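Local coordinates for protein inactive dihydroorotase-like domain (Chaetomium thermophilum, PDB 5NNL) that is an inactive dihydroorotase-like domain, related to the amidohydrolase superfamily and built on its barrel fold, at residues Thr3-Phe15 with Lys261-Leu274. Residues are numbered along the deposited sequence; the frame is centred on the assembly and turned at random.
Sequences TIQLPGLINIAAF and KTRLHDNPKEIFEL
Ile-10 and Ile-12 pack against the C-terminal half of helix 261-271 and the turn after it. This is the tightly packed part of the contact. Ile-10 CG2, set anti to the backbone N, lies against Pro-268 CB and meets Leu-274 CD1 tip to tip at 3.7 Å. Ile-10 CD1 touches Leu-274 CD1 as well, and extends to the CB of Lys-269 and the backbone O of His-265. The Ile-12 side chain crosses Pro-268 at about a right angle, with Ile-12 CG2 3.7 Å from Pro-268 CB. Its CD1 touches Phe-272 CE1. His-152, outside the two segments, meets the Phe-272 ring edge-to-face.

Two hydrogen bonds join the segments where the helix has a wider pi-type turn at 262-266. Ile-10 N donates to Leu-264 O at 2.7 Å, with the N-H bent to 146°. His-265 ND1 donates to Gly-8 O at 2.8 Å, and this oxygen lies 23° out of the His-265 ring plane. With CG anti to its backbone N (chi1 -178°), the His-265 ring is carried out to the strand, where Pro-7 covers one face. Pro-7 CG sits over the ring centre, 3.7 Å from the centroid, in a CH-pi contact. The hydrogen bond and the proline together fix how the ring is turned.

The Lys-261 end is looser and partly solvent-exposed. Only the aliphatic part of Lys-261 takes part, its CD lying 3.7 Å from Leu-6 CD2. The chain then bends, and NZ forms a salt bridge with Asp-266 OD1 on the same helix. Lys-269 also turns its charge away, to Asp-276.

A Schellman motif at Glu-273 ends the helix and brings Leu-274 back to Ile-10. Strand 9-11 pairs with strand 39-44. The contact thus sets helix 257-271 against the first barrel strand, consistent with the TIM-barrel-like fold of the amidohydrolase superfamily.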
loop_
_atom_site.group_PDB
_atom_site.type_symbol
_atom_site.label_atom_id
_atom_site.label_comp_id
_atom_site.label_asym_id
_atom_site.label_seq_id
_atom_site.Cartn_x
_atom_site.Cartn_y
_atom_site.Cartn_z
ATOM N N THR A 3 -3.929 26.240 0.137
ATOM C CA THR A 3 -4.185 25.287 -0.935
ATOM C C THR A 3 -2.860 24.834 -1.530
ATOM O O THR A 3 -1.950 25.644 -1.729
ATOM C CB THR A 3 -5.061 25.905 -2.035
ATOM O OG1 THR A 3 -6.377 26.142 -1.526
ATOM C CG2 THR A 3 -5.157 24.984 -3.239
ATOM N N ILE A 4 -2.759 23.538 -1.821
ATOM C CA ILE A 4 -1.572 22.961 -2.435
ATOM C C ILE A 4 -1.997 22.104 -3.621
ATOM O O ILE A 4 -3.046 21.450 -3.589
ATOM C CB ILE A 4 -0.753 22.130 -1.423
ATOM C CG1 ILE A 4 -1.592 20.975 -0.862
ATOM C CG2 ILE A 4 -0.249 23.035 -0.297
ATOM C CD1 ILE A 4 -0.804 20.002 0.011
ATOM N N GLN A 5 -1.186 22.124 -4.675
ATOM C CA GLN A 5 -1.415 21.316 -5.866
ATOM C C GLN A 5 -0.433 20.152 -5.860
ATOM O O GLN A 5 0.785 20.363 -5.831
ATOM C CB GLN A 5 -1.251 22.150 -7.135
ATOM C CG GLN A 5 -2.498 22.916 -7.551
ATOM C CD GLN A 5 -2.178 24.124 -8.413
ATOM O OE1 GLN A 5 -1.647 23.995 -9.517
ATOM N NE2 GLN A 5 -2.490 25.309 -7.907
ATOM N N LEU A 6 -0.960 18.933 -5.880
ATOM C CA LEU A 6 -0.137 17.740 -5.912
ATOM C C LEU A 6 -0.422 16.942 -7.175
ATOM O O LEU A 6 -1.522 17.025 -7.730
ATOM C CB LEU A 6 -0.398 16.850 -4.690
ATOM C CG LEU A 6 0.001 17.419 -3.330
ATOM C CD1 LEU A 6 -0.414 16.476 -2.210
ATOM C CD2 LEU A 6 1.495 17.666 -3.275
ATOM N N PRO A 7 0.542 16.166 -7.658
ATOM C CA PRO A 7 0.242 15.203 -8.716
ATOM C C PRO A 7 -0.609 14.070 -8.168
ATOM O O PRO A 7 -0.786 13.916 -6.958
ATOM C CB PRO A 7 1.621 14.712 -9.153
ATOM C CG PRO A 7 2.457 14.846 -7.927
ATOM C CD PRO A 7 1.929 16.040 -7.177
ATOM N N GLY A 8 -1.148 13.272 -9.085
ATOM C CA GLY A 8 -1.868 12.081 -8.688
ATOM C C GLY A 8 -1.021 11.237 -7.762
ATOM O O GLY A 8 0.170 11.038 -8.020
ATOM N N LEU A 9 -1.606 10.749 -6.673
ATOM C CA LEU A 9 -0.844 10.049 -5.648
ATOM C C LEU A 9 -0.899 8.542 -5.871
ATOM O O LEU A 9 -1.692 8.026 -6.664
ATOM C CB LEU A 9 -1.357 10.412 -4.249
ATOM C CG LEU A 9 -1.239 11.895 -3.873
ATOM C CD1 LEU A 9 -1.846 12.146 -2.496
ATOM C CD2 LEU A 9 0.217 12.375 -3.913
ATOM N N ILE A 10 -0.036 7.836 -5.145
ATOM C CA ILE A 10 0.217 6.420 -5.369
ATOM C C ILE A 10 0.107 5.686 -4.042
ATOM O O ILE A 10 0.757 6.064 -3.061
ATOM C CB ILE A 10 1.601 6.191 -6.005
ATOM C CG1 ILE A 10 1.680 6.915 -7.352
ATOM C CG2 ILE A 10 1.881 4.698 -6.169
ATOM C CD1 ILE A 10 3.044 6.850 -8.027
ATOM N N ASN A 11 -0.725 4.649 -4.010
ATOM C CA ASN A 11 -0.815 3.733 -2.877
ATOM C C ASN A 11 -0.293 2.378 -3.335
ATOM O O ASN A 11 -0.932 1.704 -4.151
ATOM C CB ASN A 11 -2.247 3.612 -2.362
ATOM C CG ASN A 11 -2.382 2.561 -1.274
ATOM O OD1 ASN A 11 -1.426 2.273 -0.554
ATOM N ND2 ASN A 11 -3.563 1.972 -1.160
ATOM N N ILE A 12 0.870 1.975 -2.814
ATOM C CA ILE A 12 1.487 0.725 -3.251
ATOM C C ILE A 12 0.911 -0.512 -2.579
ATOM O O ILE A 12 1.432 -1.613 -2.793
ATOM C CB ILE A 12 3.008 0.732 -3.006
ATOM C CG1 ILE A 12 3.309 0.958 -1.522
ATOM C CG2 ILE A 12 3.658 1.807 -3.840
ATOM C CD1 ILE A 12 4.674 0.488 -1.101
ATOM N N ALA A 13 -0.139 -0.374 -1.773
ATOM C CA ALA A 13 -0.743 -1.530 -1.107
ATOM C C ALA A 13 -2.219 -1.201 -0.882
ATOM O O ALA A 13 -2.595 -0.651 0.155
ATOM C CB ALA A 13 -0.037 -1.864 0.200
ATOM N N ALA A 14 -3.043 -1.533 -1.873
ATOM C CA ALA A 14 -4.487 -1.383 -1.777
ATOM C C ALA A 14 -5.097 -2.760 -1.564
ATOM O O ALA A 14 -4.961 -3.643 -2.420
ATOM C CB ALA A 14 -5.060 -0.722 -3.030
ATOM N N PHE A 15 -5.766 -2.941 -0.432
ATOM C CA PHE A 15 -6.336 -4.234 -0.088
ATOM C C PHE A 15 -7.701 -4.400 -0.745
ATOM O O PHE A 15 -8.550 -3.505 -0.668
ATOM C CB PHE A 15 -6.452 -4.369 1.428
ATOM C CG PHE A 15 -6.909 -5.725 1.885
ATOM C CD1 PHE A 15 -6.088 -6.834 1.751
ATOM C CD2 PHE A 15 -8.157 -5.887 2.461
ATOM C CE1 PHE A 15 -6.510 -8.082 2.178
ATOM C CE2 PHE A 15 -8.583 -7.127 2.888
ATOM C CZ PHE A 15 -7.758 -8.226 2.747
ATOM N N LYS A 261 4.496 14.263 -0.069
ATOM C CA LYS A 261 4.454 14.074 -1.517
ATOM C C LYS A 261 5.433 12.992 -1.954
ATOM O O LYS A 261 5.077 12.093 -2.724
ATOM C CB LYS A 261 4.754 15.385 -2.243
ATOM C CG LYS A 261 4.573 15.281 -3.758
ATOM C CD LYS A 261 4.807 16.605 -4.475
ATOM C CE LYS A 261 6.280 16.838 -4.769
ATOM N NZ LYS A 261 6.782 15.963 -5.866
ATOM N N THR A 262 6.674 13.056 -1.467
ATOM C CA THR A 262 7.665 12.062 -1.870
ATOM C C THR A 262 7.256 10.666 -1.418
ATOM O O THR A 262 7.506 9.682 -2.124
ATOM C CB THR A 262 9.044 12.414 -1.307
ATOM O OG1 THR A 262 8.960 12.566 0.113
ATOM C CG2 THR A 262 9.585 13.694 -1.930
ATOM N N ARG A 263 6.625 10.554 -0.248
ATOM C CA ARG A 263 6.240 9.249 0.273
ATOM C C ARG A 263 4.980 8.693 -0.379
ATOM O O ARG A 263 4.720 7.490 -0.258
ATOM C CB ARG A 263 6.058 9.330 1.792
ATOM C CG ARG A 263 7.321 8.991 2.573
ATOM C CD ARG A 263 8.520 9.806 2.111
ATOM N NE ARG A 263 9.759 9.345 2.726
ATOM C CZ ARG A 263 10.939 9.932 2.559
ATOM N NH1 ARG A 263 11.043 11.014 1.803
ATOM N NH2 ARG A 263 12.014 9.443 3.158
ATOM N N LEU A 264 4.202 9.527 -1.071
ATOM C CA LEU A 264 2.989 9.081 -1.749
ATOM C C LEU A 264 3.043 9.298 -3.256
ATOM O O LEU A 264 2.021 9.131 -3.934
ATOM C CB LEU A 264 1.763 9.785 -1.156
ATOM C CG LEU A 264 1.340 9.315 0.237
ATOM C CD1 LEU A 264 0.170 10.137 0.759
ATOM C CD2 LEU A 264 0.983 7.825 0.242
ATOM N N HIS A 265 4.208 9.649 -3.804
ATOM C CA HIS A 265 4.344 9.795 -5.247
ATOM C C HIS A 265 5.770 9.524 -5.717
ATOM O O HIS A 265 6.029 8.480 -6.322
ATOM C CB HIS A 265 3.909 11.190 -5.699
ATOM C CG HIS A 265 3.974 11.376 -7.183
ATOM N ND1 HIS A 265 2.940 11.019 -8.022
ATOM C CD2 HIS A 265 4.963 11.843 -7.980
ATOM C CE1 HIS A 265 3.282 11.278 -9.272
ATOM N NE2 HIS A 265 4.506 11.776 -9.274
ATOM N N ASP A 266 6.697 10.447 -5.449
ATOM C CA ASP A 266 8.042 10.359 -6.018
ATOM C C ASP A 266 8.706 9.020 -5.704
ATOM O O ASP A 266 9.136 8.297 -6.609
ATOM C CB ASP A 266 8.904 11.508 -5.499
ATOM C CG ASP A 266 8.372 12.859 -5.908
ATOM O OD1 ASP A 266 7.401 13.335 -5.286
ATOM O OD2 ASP A 266 8.927 13.446 -6.857
ATOM N N ASN A 267 8.810 8.683 -4.419
ATOM C CA ASN A 267 9.525 7.458 -4.053
ATOM C C ASN A 267 8.788 6.206 -4.491
ATOM O O ASN A 267 9.429 5.316 -5.085
ATOM C CB ASN A 267 9.809 7.463 -2.552
ATOM C CG ASN A 267 10.731 8.577 -2.158
ATOM O OD1 ASN A 267 11.403 9.166 -3.005
ATOM N ND2 ASN A 267 10.769 8.885 -0.875
ATOM N N PRO A 268 7.488 6.038 -4.243
ATOM C CA PRO A 268 6.810 4.831 -4.743
ATOM C C PRO A 268 6.894 4.687 -6.249
ATOM O O PRO A 268 6.896 3.562 -6.763
ATOM C CB PRO A 268 5.357 5.010 -4.271
ATOM C CG PRO A 268 5.229 6.438 -3.864
ATOM C CD PRO A 268 6.585 6.893 -3.449
ATOM N N LYS A 269 6.974 5.801 -6.971
ATOM C CA LYS A 269 7.033 5.747 -8.424
ATOM C C LYS A 269 8.355 5.155 -8.901
ATOM O O LYS A 269 8.380 4.356 -9.843
ATOM C CB LYS A 269 6.820 7.154 -8.974
ATOM C CG LYS A 269 6.756 7.275 -10.472
ATOM C CD LYS A 269 6.454 8.726 -10.836
ATOM C CE LYS A 269 6.558 8.997 -12.318
ATOM N NZ LYS A 269 6.214 10.423 -12.592
ATOM N N GLU A 270 9.462 5.523 -8.256
ATOM C CA GLU A 270 10.765 5.030 -8.685
ATOM C C GLU A 270 10.997 3.594 -8.232
ATOM O O GLU A 270 11.504 2.770 -9.001
ATOM C CB GLU A 270 11.871 5.934 -8.144
ATOM C CG GLU A 270 13.204 5.774 -8.851
ATOM C CD GLU A 270 14.370 5.747 -7.885
ATOM O OE1 GLU A 270 14.642 4.670 -7.311
ATOM O OE2 GLU A 270 15.004 6.807 -7.691
ATOM N N ILE A 271 10.628 3.280 -6.989
ATOM C CA ILE A 271 10.881 1.951 -6.439
ATOM C C ILE A 271 10.137 0.892 -7.237
ATOM O O ILE A 271 10.661 -0.200 -7.491
ATOM C CB ILE A 271 10.493 1.923 -4.948
ATOM C CG1 ILE A 271 11.473 2.781 -4.143
ATOM C CG2 ILE A 271 10.467 0.499 -4.409
ATOM C CD1 ILE A 271 10.982 3.153 -2.762
ATOM N N PHE A 272 8.908 1.191 -7.648
ATOM C CA PHE A 272 8.083 0.229 -8.361
ATOM C C PHE A 272 8.025 0.498 -9.860
ATOM O O PHE A 272 7.212 -0.116 -10.558
ATOM C CB PHE A 272 6.680 0.205 -7.755
ATOM C CG PHE A 272 6.625 -0.482 -6.418
ATOM C CD1 PHE A 272 6.832 0.231 -5.250
ATOM C CD2 PHE A 272 6.393 -1.847 -6.334
ATOM C CE1 PHE A 272 6.796 -0.401 -4.019
ATOM C CE2 PHE A 272 6.355 -2.485 -5.107
ATOM C CZ PHE A 272 6.557 -1.761 -3.948
ATOM N N GLU A 273 8.882 1.383 -10.369
ATOM C CA GLU A 273 9.021 1.607 -11.806
ATOM C C GLU A 273 7.669 1.919 -12.445
ATOM O O GLU A 273 7.275 1.329 -13.452
ATOM C CB GLU A 273 9.674 0.397 -12.475
ATOM C CG GLU A 273 11.053 0.061 -11.921
ATOM C CD GLU A 273 11.349 -1.428 -11.940
ATOM O OE1 GLU A 273 10.716 -2.153 -12.739
ATOM O OE2 GLU A 273 12.212 -1.869 -11.148
ATOM N N LEU A 274 6.952 2.861 -11.843
ATOM C CA LEU A 274 5.631 3.235 -12.318
ATOM C C LEU A 274 5.727 4.379 -13.322
ATOM O O LEU A 274 6.613 5.234 -13.245
ATOM C CB LEU A 274 4.734 3.629 -11.143
ATOM C CG LEU A 274 4.584 2.543 -10.074
ATOM C CD1 LEU A 274 3.747 3.042 -8.904
ATOM C CD2 LEU A 274 3.979 1.274 -10.664
#